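PDB 4X7G: precorrin-6A reductase from Rhodobacter capsulatus, which catalyses the NADPH-dependent reduction of precorrin-6A, a step in building the corrin ring of cobalamin (vitamin B12). Local coordinates for residues T2-V6 / Y59-V65; A17-A21 / A40-P44; A27-G33 / L43-G49; S80-V84 / V225-D229. All coordinates share one frame; numbering follows the deposited sequence.

In the fold
From the N terminus, strand 4-7 begins the NADP-binding Rossmann-type sheet, and contact 1 closes a loop from there to the end of helix 52-63. Contacts 2 and 3 fall within that loop. They share L43 and P44: contact 2 packs helix 11-22 on the connection before strand 45-47, and contact 3 pairs that edge strand with strand 27-31, the neighbour of strand 4-7. Contact 4 comes after all three, spanning 140 residues that include the second domain's whole sheet. It joins helix 77-90 to the chain as it returns to give strand 229-231, the far edge of the first sheet, in keeping with strand swapping between the two Rossmann-fold domains.

Contact 1 (T2-V6 / Y59-V65); sequences TRLLV and YLTREGV
E63 OE2 takes two hydrogen bonds from a single guanidinium, R3 NE at 2.9 Å and R3 NH1 at 2.8 Å, in a side-on salt bridge. Both N-H...O angles are bent to 149°, because two nearly parallel N-H groups must bend toward one oxygen. That oxygen sits at the guanidinium edge, near its plane, while the carboxylate is turned 37° against it; NE reaches the anti side of OE2 and NH1 comes almost in line with its C-O bond. The arginine gets there with its chain extended as far as NE and CG opposite the backbone N (chi1 -170°), its CD passing 3.4 Å from E63 O. R3 NH2 salt-bridges E26, so one long side chain joins two acids. A leucine here would probably leave both E63 and E26 without their positive mate.

Beyond the charges the contact is apolar. L5 suits the side of the strand facing helix 52-63, where it is buried: CD2 lies 3.9 Å from Y59 CE2 and 4.0 Å from L60 CD2. V65 packs beside it, CG1 standing 3.9 Å from L5 CB. G64 has the positive phi of a Schellman motif, easy for glycine, and this turn brings V65 back to the strand. An acid at a helix C-terminus is probably unfavourable by itself, and R3 would be expected to offset that cost.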
loop_
_atom_site.group_PDB
_atom_site.type_symbol
_atom_site.label_atom_id
_atom_site.label_comp_id
_atom_site.label_asym_id
_atom_site.label_seq_id
_atom_site.Cartn_x
_atom_site.Cartn_y
_atom_site.Cartn_z
ATOM N N THR A 2 -7.314 13.191 -23.304
ATOM C CA THR A 2 -6.738 12.750 -22.007
ATOM C C THR A 2 -7.825 12.235 -21.182
ATOM O O THR A 2 -8.849 12.882 -20.958
ATOM C CB THR A 2 -6.087 13.908 -21.354
ATOM O OG1 THR A 2 -5.372 13.463 -20.110
ATOM C CG2 THR A 2 -7.004 14.975 -20.994
ATOM N N ARG A 3 -7.637 11.045 -20.612
ATOM C CA ARG A 3 -8.531 10.510 -19.599
ATOM C C ARG A 3 -7.676 9.561 -18.729
ATOM O O ARG A 3 -7.256 8.504 -19.240
ATOM C CB ARG A 3 -9.764 9.805 -20.141
ATOM C CG ARG A 3 -10.769 9.493 -19.001
ATOM C CD ARG A 3 -12.153 9.077 -19.512
ATOM N NE ARG A 3 -13.146 8.830 -18.473
ATOM C CZ ARG A 3 -13.791 9.730 -17.736
ATOM N NH1 ARG A 3 -14.617 9.149 -16.831
ATOM N NH2 ARG A 3 -13.693 11.090 -17.913
ATOM N N LEU A 4 -7.388 9.952 -17.504
ATOM C CA LEU A 4 -6.478 9.210 -16.664
ATOM C C LEU A 4 -7.174 8.223 -15.835
ATOM O O LEU A 4 -8.305 8.469 -15.350
ATOM C CB LEU A 4 -5.758 10.210 -15.805
ATOM C CG LEU A 4 -5.084 11.436 -16.475
ATOM C CD1 LEU A 4 -4.410 12.329 -15.445
ATOM C CD2 LEU A 4 -4.156 11.004 -17.576
ATOM N N LEU A 5 -6.495 7.109 -15.550
ATOM C CA LEU A 5 -6.955 6.127 -14.533
ATOM C C LEU A 5 -5.885 6.079 -13.463
ATOM O O LEU A 5 -4.738 5.779 -13.760
ATOM C CB LEU A 5 -7.157 4.736 -15.162
ATOM C CG LEU A 5 -7.536 3.627 -14.185
ATOM C CD1 LEU A 5 -8.877 3.856 -13.583
ATOM C CD2 LEU A 5 -7.488 2.314 -14.920
ATOM N N VAL A 6 -6.288 6.330 -12.234
ATOM C CA VAL A 6 -5.390 6.192 -11.076
ATOM C C VAL A 6 -5.804 4.969 -10.312
ATOM O O VAL A 6 -6.898 4.915 -9.772
ATOM C CB VAL A 6 -5.447 7.425 -10.183
ATOM C CG1 VAL A 6 -4.568 7.207 -8.955
ATOM C CG2 VAL A 6 -5.097 8.706 -10.942
ATOM N N TYR A 59 -11.913 -2.567 -19.856
ATOM C CA TYR A 59 -12.204 -1.275 -19.203
ATOM C C TYR A 59 -11.442 -0.128 -19.866
ATOM O O TYR A 59 -12.025 0.935 -20.152
ATOM C CB TYR A 59 -11.818 -1.378 -17.713
ATOM C CG TYR A 59 -11.996 -0.088 -17.029
ATOM C CD1 TYR A 59 -13.204 0.265 -16.546
ATOM C CD2 TYR A 59 -10.917 0.786 -16.913
ATOM C CE1 TYR A 59 -13.375 1.505 -15.856
ATOM C CE2 TYR A 59 -11.078 2.019 -16.317
ATOM C CZ TYR A 59 -12.208 2.339 -15.801
ATOM O OH TYR A 59 -12.316 3.558 -15.214
ATOM N N LEU A 60 -10.141 -0.326 -20.067
ATOM C CA LEU A 60 -9.367 0.755 -20.647
ATOM C C LEU A 60 -9.939 1.185 -22.009
ATOM O O LEU A 60 -9.953 2.348 -22.381
ATOM C CB LEU A 60 -7.895 0.323 -20.833
ATOM C CG LEU A 60 -7.132 0.009 -19.543
ATOM C CD1 LEU A 60 -5.757 -0.580 -19.848
ATOM C CD2 LEU A 60 -6.946 1.309 -18.704
ATOM N N THR A 61 -10.417 0.161 -22.734
ATOM C CA THR A 61 -10.918 0.413 -24.104
ATOM C C THR A 61 -12.276 1.131 -24.011
ATOM O O THR A 61 -12.475 2.167 -24.667
ATOM C CB THR A 61 -11.025 -0.948 -24.873
ATOM O OG1 THR A 61 -9.762 -1.567 -24.884
ATOM C CG2 THR A 61 -11.530 -0.729 -26.307
ATOM N N ARG A 62 -13.184 0.601 -23.250
ATOM C CA ARG A 62 -14.536 1.184 -23.203
ATOM C C ARG A 62 -14.550 2.530 -22.568
ATOM O O ARG A 62 -15.364 3.403 -22.920
ATOM C CB ARG A 62 -15.550 0.270 -22.592
ATOM C CG ARG A 62 -15.365 -0.119 -21.196
ATOM C CD ARG A 62 -16.616 -0.875 -20.788
ATOM N NE ARG A 62 -16.749 -2.177 -21.451
ATOM C CZ ARG A 62 -17.413 -2.455 -22.581
ATOM N NH1 ARG A 62 -18.044 -1.510 -23.276
ATOM N NH2 ARG A 62 -17.438 -3.717 -23.032
ATOM N N GLU A 63 -13.657 2.775 -21.594
ATOM C CA GLU A 63 -13.624 4.020 -20.827
ATOM C C GLU A 63 -12.844 5.014 -21.626
ATOM O O GLU A 63 -12.881 6.228 -21.245
ATOM C CB GLU A 63 -13.128 3.735 -19.359
ATOM C CG GLU A 63 -13.200 4.882 -18.337
ATOM C CD GLU A 63 -14.625 5.271 -18.006
ATOM O OE1 GLU A 63 -15.596 4.419 -17.885
ATOM O OE2 GLU A 63 -14.719 6.466 -17.681
ATOM N N GLY A 64 -12.044 4.674 -22.620
ATOM C CA GLY A 64 -11.219 5.554 -23.322
ATOM C C GLY A 64 -10.063 6.140 -22.537
ATOM O O GLY A 64 -9.697 7.298 -22.689
ATOM N N VAL A 65 -9.437 5.330 -21.709
ATOM C CA VAL A 65 -8.270 5.755 -20.886
ATOM C C VAL A 65 -7.057 6.006 -21.780
ATOM O O VAL A 65 -6.676 5.188 -22.618
ATOM C CB VAL A 65 -8.012 4.721 -19.808
ATOM C CG1 VAL A 65 -6.754 5.050 -19.039
ATOM C CG2 VAL A 65 -9.188 4.613 -18.841
#

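Contact 2 (A17-A21 / A40-P44); sequences AKTLA and AQPLP
Apolar packing carries most of the contact between A17 and A21, one turn apart on the same side of helix 11-22, and the chain at P42 and L43. L43 reaches both alanines with its fork: CD1 comes to 4.0 Å from A17 CB, and CD2 to 4.1 Å from A21 CB. Its CG lies opposite the carbonyl carbon (chi1 -64°), which sends the branches toward the helix. The short methyls of the alanines let the chain come this close to the helix backbone. The rigid P42 ring packs beside them, its CB 4.0 Å from A21 CB. A serine in place of L43 would probably open a gap beside both alanine methyls.

Contacts of carbon with polar atoms make up the rest, and no hydrogen bond crosses. P42 CG rests 3.7 Å from A17 O, a carbonyl already used by A21 N in the helix, while A21 CB touches P42 O at 3.6 Å. The Q41 amide folds back through chi2 (-68°) and sets OE1 3.5 Å from A17 CB; its NE2 is bonded to S14 and Y31, and its side chain lies about 4 Å from the bound precorrin ligand.

The connection to strand 45-47 thus packs on the flank of helix 11-22, the crossover of the beta-alpha-beta unit of strands 4-7 and 27-31, as in Rossmann-type folds.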
loop_
_atom_site.group_PDB
_atom_site.type_symbol
_atom_site.label_atom_id
_atom_site.label_comp_id
_atom_site.label_asym_id
_atom_site.label_seq_id
_atom_site.Cartn_x
_atom_site.Cartn_y
_atom_site.Cartn_z
ATOM N N ALA A 17 -4.481 12.159 -6.540
ATOM C CA ALA A 17 -5.915 12.474 -6.872
ATOM C C ALA A 17 -6.200 13.921 -6.561
ATOM O O ALA A 17 -6.853 14.611 -7.384
ATOM C CB ALA A 17 -6.810 11.594 -6.086
ATOM N N LYS A 18 -5.732 14.456 -5.462
ATOM C CA LYS A 18 -5.922 15.851 -5.116
ATOM C C LYS A 18 -5.269 16.736 -6.127
ATOM O O LYS A 18 -5.892 17.752 -6.558
ATOM C CB LYS A 18 -5.417 16.084 -3.745
ATOM C CG LYS A 18 -5.586 17.545 -3.412
ATOM C CD LYS A 18 -5.045 18.061 -2.119
ATOM C CE LYS A 18 -5.078 19.607 -2.057
ATOM N NZ LYS A 18 -6.363 20.201 -2.610
ATOM N N THR A 19 -4.052 16.443 -6.530
ATOM C CA THR A 19 -3.340 17.205 -7.514
ATOM C C THR A 19 -4.081 17.228 -8.861
ATOM O O THR A 19 -4.164 18.234 -9.575
ATOM C CB THR A 19 -1.916 16.603 -7.673
ATOM O OG1 THR A 19 -1.239 16.796 -6.413
ATOM C CG2 THR A 19 -1.130 17.242 -8.771
ATOM N N LEU A 20 -4.483 16.069 -9.311
ATOM C CA LEU A 20 -5.192 15.894 -10.591
ATOM C C LEU A 20 -6.498 16.684 -10.589
ATOM O O LEU A 20 -6.845 17.355 -11.565
ATOM C CB LEU A 20 -5.408 14.465 -10.956
ATOM C CG LEU A 20 -4.166 13.660 -11.188
ATOM C CD1 LEU A 20 -4.537 12.209 -11.418
ATOM C CD2 LEU A 20 -3.330 14.213 -12.303
ATOM N N ALA A 21 -7.251 16.610 -9.509
ATOM C CA ALA A 21 -8.451 17.410 -9.416
ATOM C C ALA A 21 -8.074 18.837 -9.416
ATOM O O ALA A 21 -8.712 19.680 -10.178
ATOM C CB ALA A 21 -9.237 17.068 -8.153
ATOM N N ALA A 40 -13.512 8.857 0.666
ATOM C CA ALA A 40 -13.802 9.587 -0.553
ATOM C C ALA A 40 -12.556 10.232 -1.152
ATOM O O ALA A 40 -11.642 10.567 -0.468
ATOM C CB ALA A 40 -14.855 10.683 -0.260
ATOM N N GLN A 41 -12.536 10.299 -2.473
ATOM C CA GLN A 41 -11.478 10.953 -3.248
ATOM C C GLN A 41 -12.101 12.020 -4.088
ATOM O O GLN A 41 -13.284 11.912 -4.473
ATOM C CB GLN A 41 -10.873 9.873 -4.190
ATOM C CG GLN A 41 -10.067 8.755 -3.413
ATOM C CD GLN A 41 -8.825 9.267 -2.804
ATOM O OE1 GLN A 41 -8.313 10.346 -3.133
ATOM N NE2 GLN A 41 -8.288 8.476 -1.867
ATOM N N PRO A 42 -11.325 12.993 -4.508
ATOM C CA PRO A 42 -11.860 14.174 -5.268
ATOM C C PRO A 42 -12.013 13.943 -6.738
ATOM O O PRO A 42 -11.951 14.858 -7.536
ATOM C CB PRO A 42 -10.844 15.272 -4.968
ATOM C CG PRO A 42 -9.558 14.462 -4.832
ATOM C CD PRO A 42 -9.950 13.269 -4.022
ATOM N N LEU A 43 -12.112 12.680 -7.182
ATOM C CA LEU A 43 -12.334 12.243 -8.556
ATOM C C LEU A 43 -13.479 11.240 -8.540
ATOM O O LEU A 43 -13.629 10.533 -7.548
ATOM C CB LEU A 43 -11.115 11.634 -9.089
ATOM C CG LEU A 43 -9.878 12.511 -9.250
ATOM C CD1 LEU A 43 -8.680 11.629 -9.570
ATOM C CD2 LEU A 43 -10.100 13.590 -10.239
ATOM N N PRO A 44 -14.191 11.099 -9.646
ATOM C CA PRO A 44 -15.109 9.973 -9.809
ATOM C C PRO A 44 -14.381 8.668 -9.479
ATOM O O PRO A 44 -13.281 8.459 -10.013
ATOM C CB PRO A 44 -15.621 10.060 -11.207
ATOM C CG PRO A 44 -15.028 11.261 -11.780
ATOM C CD PRO A 44 -14.054 11.902 -10.847
#

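Contact 3 (A27-G33 / L43-G49); sequences AVFSYAG and LPTRIGG. With NAP (NADP nicotinamide-adenine-dinucleotide phosphate), chain B.
Y31 meets strand 45-47 with its ring: I47 CG1 lies at the edge, and T45 CG2 comes in obliquely to Y31 CD2 at 3.6 Å. Over the centre of one face, 3.6 Å above it, stands F29 CE1, so F29 turns an edge toward Y31; the tyrosine hydroxyl is bonded to the carbonyl of V39. The R46 guanidinium is held at its own edge by two in-plane acceptors: NH1 gives a hydrogen bond of 2.9 Å to S30 OG and another of 2.7 Å to G48 O. R46 CG sits between the backbone N and carbonyl carbon (chi1 69°), and a bend at chi3 brings the head back alongside S30. F50 and Y59 add cation-pi contacts.

Between the face of F29, T45, Y31 and I47 and that of S30 and R46 runs a parallel pairing. R46 takes both bonds typical of such a pair, its N to F29 O and its O from Y31 N, and G48 N continues to Y31 O. G33 and G48 have backbone angles that call for glycine, and a CB at G49 would collide with the cofactor's 2'-phosphate.

The ends of the two strands bind the cofactor's adenine. S30 OG gives its hydrogen to NAP N1A (2.8 Å) and S30 O receives NAP N6A (3.1 Å). By donating to that same hydroxyl, R46 probably orients it, so that its hydrogen is directed at N1A.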
loop_
_atom_site.group_PDB
_atom_site.type_symbol
_atom_site.label_atom_id
_atom_site.label_comp_id
_atom_site.label_asym_id
_atom_site.label_seq_id
_atom_site.Cartn_x
_atom_site.Cartn_y
_atom_site.Cartn_z
ATOM N N ALA A 27 -10.122 12.400 -14.995
ATOM C CA ALA A 27 -9.493 11.245 -14.350
ATOM C C ALA A 27 -10.493 10.467 -13.561
ATOM O O ALA A 27 -11.424 11.081 -12.960
ATOM C CB ALA A 27 -8.374 11.685 -13.410
ATOM N N VAL A 28 -10.286 9.159 -13.437
ATOM C CA VAL A 28 -11.057 8.220 -12.573
ATOM C C VAL A 28 -10.095 7.641 -11.557
ATOM O O VAL A 28 -8.960 7.281 -11.943
ATOM C CB VAL A 28 -11.668 7.107 -13.452
ATOM C CG1 VAL A 28 -12.278 6.049 -12.542
ATOM C CG2 VAL A 28 -12.695 7.643 -14.443
ATOM N N PHE A 29 -10.529 7.494 -10.323
ATOM C CA PHE A 29 -9.802 6.826 -9.280
ATOM C C PHE A 29 -10.328 5.459 -9.077
ATOM O O PHE A 29 -11.585 5.265 -9.083
ATOM C CB PHE A 29 -9.956 7.655 -8.012
ATOM C CG PHE A 29 -9.041 7.227 -6.876
ATOM C CD1 PHE A 29 -9.343 6.206 -6.048
ATOM C CD2 PHE A 29 -7.898 7.954 -6.632
ATOM C CE1 PHE A 29 -8.492 5.855 -4.980
ATOM C CE2 PHE A 29 -7.074 7.587 -5.571
ATOM C CZ PHE A 29 -7.402 6.617 -4.763
ATOM N N SER A 30 -9.515 4.432 -8.843
ATOM C CA SER A 30 -9.974 3.083 -8.669
ATOM C C SER A 30 -9.539 2.496 -7.335
ATOM O O SER A 30 -8.314 2.388 -7.075
ATOM C CB SER A 30 -9.473 2.214 -9.777
ATOM O OG SER A 30 -9.935 0.867 -9.674
ATOM N N TYR A 31 -10.507 1.985 -6.559
ATOM C CA TYR A 31 -10.257 1.103 -5.418
ATOM C C TYR A 31 -10.615 -0.340 -5.798
ATOM O O TYR A 31 -11.540 -0.577 -6.529
ATOM C CB TYR A 31 -11.140 1.504 -4.262
ATOM C CG TYR A 31 -10.793 2.746 -3.502
ATOM C CD1 TYR A 31 -9.599 2.879 -2.759
ATOM C CD2 TYR A 31 -11.692 3.849 -3.374
ATOM C CE1 TYR A 31 -9.318 3.989 -1.985
ATOM C CE2 TYR A 31 -11.405 4.955 -2.622
ATOM C CZ TYR A 31 -10.270 4.975 -1.858
ATOM O OH TYR A 31 -9.974 6.042 -0.973
ATOM N N ALA A 32 -9.914 -1.246 -5.162
ATOM C CA ALA A 32 -10.245 -2.668 -5.279
ATOM C C ALA A 32 -11.550 -3.040 -4.571
ATOM O O ALA A 32 -12.168 -4.044 -4.973
ATOM C CB ALA A 32 -9.145 -3.475 -4.593
ATOM N N GLY A 33 -11.911 -2.338 -3.578
ATOM C CA GLY A 33 -13.036 -2.740 -2.716
ATOM C C GLY A 33 -12.627 -3.678 -1.599
ATOM O O GLY A 33 -13.502 -4.476 -1.189
ATOM N N LEU A 43 -12.112 12.680 -7.182
ATOM C CA LEU A 43 -12.334 12.243 -8.556
ATOM C C LEU A 43 -13.479 11.240 -8.540
ATOM O O LEU A 43 -13.629 10.533 -7.548
ATOM C CB LEU A 43 -11.115 11.634 -9.089
ATOM C CG LEU A 43 -9.878 12.511 -9.250
ATOM C CD1 LEU A 43 -8.680 11.629 -9.570
ATOM C CD2 LEU A 43 -10.100 13.590 -10.239
ATOM N N PRO A 44 -14.191 11.099 -9.646
ATOM C CA PRO A 44 -15.109 9.973 -9.809
ATOM C C PRO A 44 -14.381 8.668 -9.479
ATOM O O PRO A 44 -13.281 8.459 -10.013
ATOM C CB PRO A 44 -15.621 10.060 -11.207
ATOM C CG PRO A 44 -15.028 11.261 -11.780
ATOM C CD PRO A 44 -14.054 11.902 -10.847
ATOM N N THR A 45 -15.003 7.838 -8.667
ATOM C CA THR A 45 -14.305 6.673 -8.093
ATOM C C THR A 45 -14.993 5.380 -8.462
ATOM O O THR A 45 -16.169 5.205 -8.118
ATOM C CB THR A 45 -14.181 6.814 -6.610
ATOM O OG1 THR A 45 -13.322 7.979 -6.331
ATOM C CG2 THR A 45 -13.565 5.622 -5.929
ATOM N N ARG A 46 -14.303 4.453 -9.076
ATOM C CA ARG A 46 -14.777 3.090 -9.317
ATOM C C ARG A 46 -14.291 2.205 -8.207
ATOM O O ARG A 46 -13.228 2.469 -7.592
ATOM C CB ARG A 46 -14.391 2.600 -10.633
ATOM C CG ARG A 46 -12.962 2.350 -10.838
ATOM C CD ARG A 46 -12.574 1.607 -12.110
ATOM N NE ARG A 46 -13.278 0.346 -12.253
ATOM C CZ ARG A 46 -13.082 -0.688 -11.439
ATOM N NH1 ARG A 46 -12.199 -0.701 -10.470
ATOM N NH2 ARG A 46 -13.813 -1.780 -11.709
ATOM N N ILE A 47 -15.085 1.200 -7.828
ATOM C CA ILE A 47 -14.783 0.310 -6.701
ATOM C C ILE A 47 -15.008 -1.123 -7.132
ATOM O O ILE A 47 -16.158 -1.452 -7.523
ATOM C CB ILE A 47 -15.609 0.704 -5.493
ATOM C CG1 ILE A 47 -15.355 2.136 -5.017
ATOM C CG2 ILE A 47 -15.185 -0.320 -4.383
ATOM C CD1 ILE A 47 -16.254 2.690 -3.880
ATOM N N GLY A 48 -13.988 -1.936 -7.108
ATOM C CA GLY A 48 -14.110 -3.349 -7.505
ATOM C C GLY A 48 -12.984 -3.756 -8.367
ATOM O O GLY A 48 -12.289 -2.944 -8.984
ATOM N N GLY A 49 -12.744 -5.065 -8.477
ATOM C CA GLY A 49 -11.782 -5.528 -9.445
ATOM C C GLY A 49 -12.202 -5.310 -10.902
ATOM O O GLY A 49 -13.311 -4.923 -11.144
HETATM P PA NAP B . -3.367 -7.423 -5.307
HETATM O O1A NAP B . -3.159 -8.753 -4.597
HETATM O O2A NAP B . -2.352 -6.960 -6.100
HETATM O O5B NAP B . -4.678 -7.411 -6.114
HETATM C C5B NAP B . -5.621 -8.493 -6.246
HETATM C C4B NAP B . -6.776 -8.188 -7.170
HETATM O O4B NAP B . -7.566 -7.067 -6.575
HETATM C C3B NAP B . -6.385 -7.546 -8.474
HETATM O O3B NAP B . -5.967 -8.548 -9.405
HETATM C C2B NAP B . -7.566 -6.760 -8.872
HETATM O O2B NAP B . -8.644 -7.644 -9.236
HETATM C C1B NAP B . -7.994 -6.173 -7.626
HETATM N N9A NAP B . -7.407 -4.845 -7.301
HETATM C C8A NAP B . -6.263 -4.563 -6.590
HETATM N N7A NAP B . -6.066 -3.220 -6.503
HETATM C C5A NAP B . -7.076 -2.688 -7.257
HETATM C C6A NAP B . -7.429 -1.319 -7.563
HETATM N N6A NAP B . -6.786 -0.276 -7.019
HETATM N N1A NAP B . -8.494 -1.076 -8.358
HETATM C C2A NAP B . -9.177 -2.179 -8.864
HETATM N N3A NAP B . -8.992 -3.481 -8.648
HETATM C C4A NAP B . -7.929 -3.695 -7.822
HETATM O O3 NAP B . -3.644 -6.224 -4.265
HETATM P PN NAP B . -4.179 -6.196 -2.720
HETATM O O1N NAP B . -3.030 -6.455 -1.756
HETATM O O2N NAP B . -5.389 -7.015 -2.576
HETATM O O5D NAP B . -4.487 -4.623 -2.537
HETATM C C5D NAP B . -5.874 -4.180 -2.506
HETATM C C4D NAP B . -5.869 -2.731 -2.463
HETATM O O4D NAP B . -5.405 -2.290 -1.200
HETATM C C3D NAP B . -5.103 -2.003 -3.594
HETATM O O3D NAP B . -5.792 -0.851 -4.103
HETATM C C2D NAP B . -3.824 -1.570 -2.880
HETATM O O2D NAP B . -3.211 -0.421 -3.320
HETATM C C1D NAP B . -4.346 -1.392 -1.428
HETATM N N1N NAP B . -3.355 -1.680 -0.499
HETATM C C2N NAP B . -2.654 -2.622 -0.377
HETATM C C3N NAP B . -1.833 -2.368 0.662
HETATM C C7N NAP B . -1.145 -3.692 0.431
HETATM O O7N NAP B . -1.789 -4.155 -0.650
HETATM N N7N NAP B . -0.085 -4.132 1.244
HETATM C C4N NAP B . -1.885 -1.018 1.449
HETATM C C5N NAP B . -2.843 0.142 1.248
HETATM C C6N NAP B . -3.468 -0.423 0.156
HETATM P P2B NAP B . -8.905 -8.002 -10.808
HETATM O O1X NAP B . -10.269 -8.630 -10.665
HETATM O O2X NAP B . -8.798 -6.824 -11.590
HETATM O O3X NAP B . -7.712 -8.828 -11.375
#

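Contact 4 (S80-V84 / V225-D229); sequences SANAV and VPARD
Mainly apolar packing at the surface, with one water bridge, joins S80, A81 and V84 of helix 77-90 to V225, P226 and R228 in the chain leading into strand 229-231. V84 meets R228 at about a right angle: its CG2 lies 3.8 Å from R228 CD, against the aliphatic part of the arginine. One turn earlier, A81 CB touches P226 CD at 3.8 Å, a small methyl meeting a rigid ring, and S80 CB is 3.8 Å from V225 CG1. V84 suits its place because its two methyls diverge, CG2 to the R228 chain and CG1 toward P226 CB, with A227 O nearby.

The arginine is folded, with CG lodged between the backbone N and carbonyl carbon (chi1 79°) and a second bend at chi2 (-74°). This turns its head back over V225, whose CG1 covers one guanidinium face near the centre, 3.7 Å above it. At the edge, in plane, a water accepts from R228 NE at 2.8 Å and donates to S80 O at 3.0 Å, a carbonyl that also takes V84 N. R228 NH1 and S80 OG both lead to D70, by salt bridge and hydrogen bond respectively.

D70 ends strand 67-70, so the sheet shares in the arrangement. V84 and R228 both lean on L94 of strand 93-97, beside which strand 229-231 adds the sheet's edge, with the disulfide C95-C231 linking these two strands.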
loop_
_atom_site.group_PDB
_atom_site.type_symbol
_atom_site.label_atom_id
_atom_site.label_comp_id
_atom_site.label_asym_id
_atom_site.label_seq_id
_atom_site.Cartn_x
_atom_site.Cartn_y
_atom_site.Cartn_z
ATOM N N SER A 80 -0.536 -4.638 -9.979
ATOM C CA SER A 80 0.512 -3.981 -10.729
ATOM C C SER A 80 0.955 -4.787 -11.961
ATOM O O SER A 80 1.110 -4.242 -13.039
ATOM C CB SER A 80 1.711 -3.673 -9.887
ATOM O OG SER A 80 1.417 -2.632 -8.893
ATOM N N ALA A 81 1.125 -6.106 -11.808
ATOM C CA ALA A 81 1.395 -6.959 -12.993
ATOM C C ALA A 81 0.289 -6.943 -13.993
ATOM O O ALA A 81 0.580 -6.858 -15.199
ATOM C CB ALA A 81 1.721 -8.366 -12.542
ATOM N N ASN A 82 -0.919 -6.951 -13.535
ATOM C CA ASN A 82 -2.073 -6.903 -14.449
ATOM C C ASN A 82 -2.059 -5.612 -15.233
ATOM O O ASN A 82 -2.351 -5.580 -16.443
ATOM C CB ASN A 82 -3.405 -7.052 -13.785
ATOM C CG ASN A 82 -3.646 -8.466 -13.293
ATOM O OD1 ASN A 82 -2.801 -9.357 -13.463
ATOM N ND2 ASN A 82 -4.743 -8.679 -12.713
ATOM N N ALA A 83 -1.708 -4.495 -14.599
ATOM C CA ALA A 83 -1.673 -3.210 -15.302
ATOM C C ALA A 83 -0.576 -3.198 -16.340
ATOM O O ALA A 83 -0.795 -2.659 -17.453
ATOM C CB ALA A 83 -1.462 -2.042 -14.307
ATOM N N VAL A 84 0.609 -3.739 -16.038
ATOM C CA VAL A 84 1.644 -3.795 -17.065
ATOM C C VAL A 84 1.111 -4.565 -18.265
ATOM O O VAL A 84 1.277 -4.043 -19.396
ATOM C CB VAL A 84 2.914 -4.457 -16.532
ATOM C CG1 VAL A 84 3.938 -4.513 -17.674
ATOM C CG2 VAL A 84 3.458 -3.678 -15.368
ATOM N N VAL A 225 7.751 -7.480 -9.449
ATOM C CA VAL A 225 6.755 -6.993 -10.388
ATOM C C VAL A 225 7.424 -6.778 -11.747
ATOM O O VAL A 225 8.527 -6.334 -11.787
ATOM C CB VAL A 225 6.161 -5.637 -9.904
ATOM C CG1 VAL A 225 5.119 -5.058 -10.879
ATOM C CG2 VAL A 225 5.553 -5.798 -8.478
ATOM N N PRO A 226 6.739 -7.080 -12.834
ATOM C CA PRO A 226 7.360 -6.848 -14.119
ATOM C C PRO A 226 7.736 -5.410 -14.342
ATOM O O PRO A 226 7.173 -4.463 -13.705
ATOM C CB PRO A 226 6.253 -7.196 -15.088
ATOM C CG PRO A 226 5.400 -8.211 -14.389
ATOM C CD PRO A 226 5.462 -7.755 -12.937
ATOM N N ALA A 227 8.686 -5.152 -15.234
ATOM C CA ALA A 227 9.215 -3.832 -15.471
ATOM C C ALA A 227 8.163 -2.911 -16.156
ATOM O O ALA A 227 7.430 -3.336 -16.997
ATOM C CB ALA A 227 10.384 -3.931 -16.453
ATOM N N ARG A 228 8.180 -1.673 -15.662
ATOM C CA ARG A 228 7.391 -0.579 -16.198
ATOM C C ARG A 228 7.977 0.717 -15.725
ATOM O O ARG A 228 8.814 0.772 -14.772
ATOM C CB ARG A 228 5.889 -0.701 -15.926
ATOM C CG ARG A 228 5.418 -0.299 -14.524
ATOM C CD ARG A 228 5.797 -1.354 -13.487
ATOM N NE ARG A 228 4.860 -1.305 -12.366
ATOM C CZ ARG A 228 5.180 -1.412 -11.078
ATOM N NH1 ARG A 228 4.233 -1.283 -10.184
ATOM N NH2 ARG A 228 6.424 -1.508 -10.689
ATOM N N ASP A 229 7.604 1.839 -16.341
ATOM C CA ASP A 229 8.074 3.083 -15.913
ATOM C C ASP A 229 7.734 3.331 -14.440
ATOM O O ASP A 229 6.597 3.054 -14.066
ATOM C CB ASP A 229 7.456 4.253 -16.729
ATOM C CG ASP A 229 7.992 4.409 -18.163
ATOM O OD1 ASP A 229 8.847 3.617 -18.599
ATOM O OD2 ASP A 229 7.481 5.315 -18.837
HETATM O O HOH W 1 2.110 -1.461 -12.916
#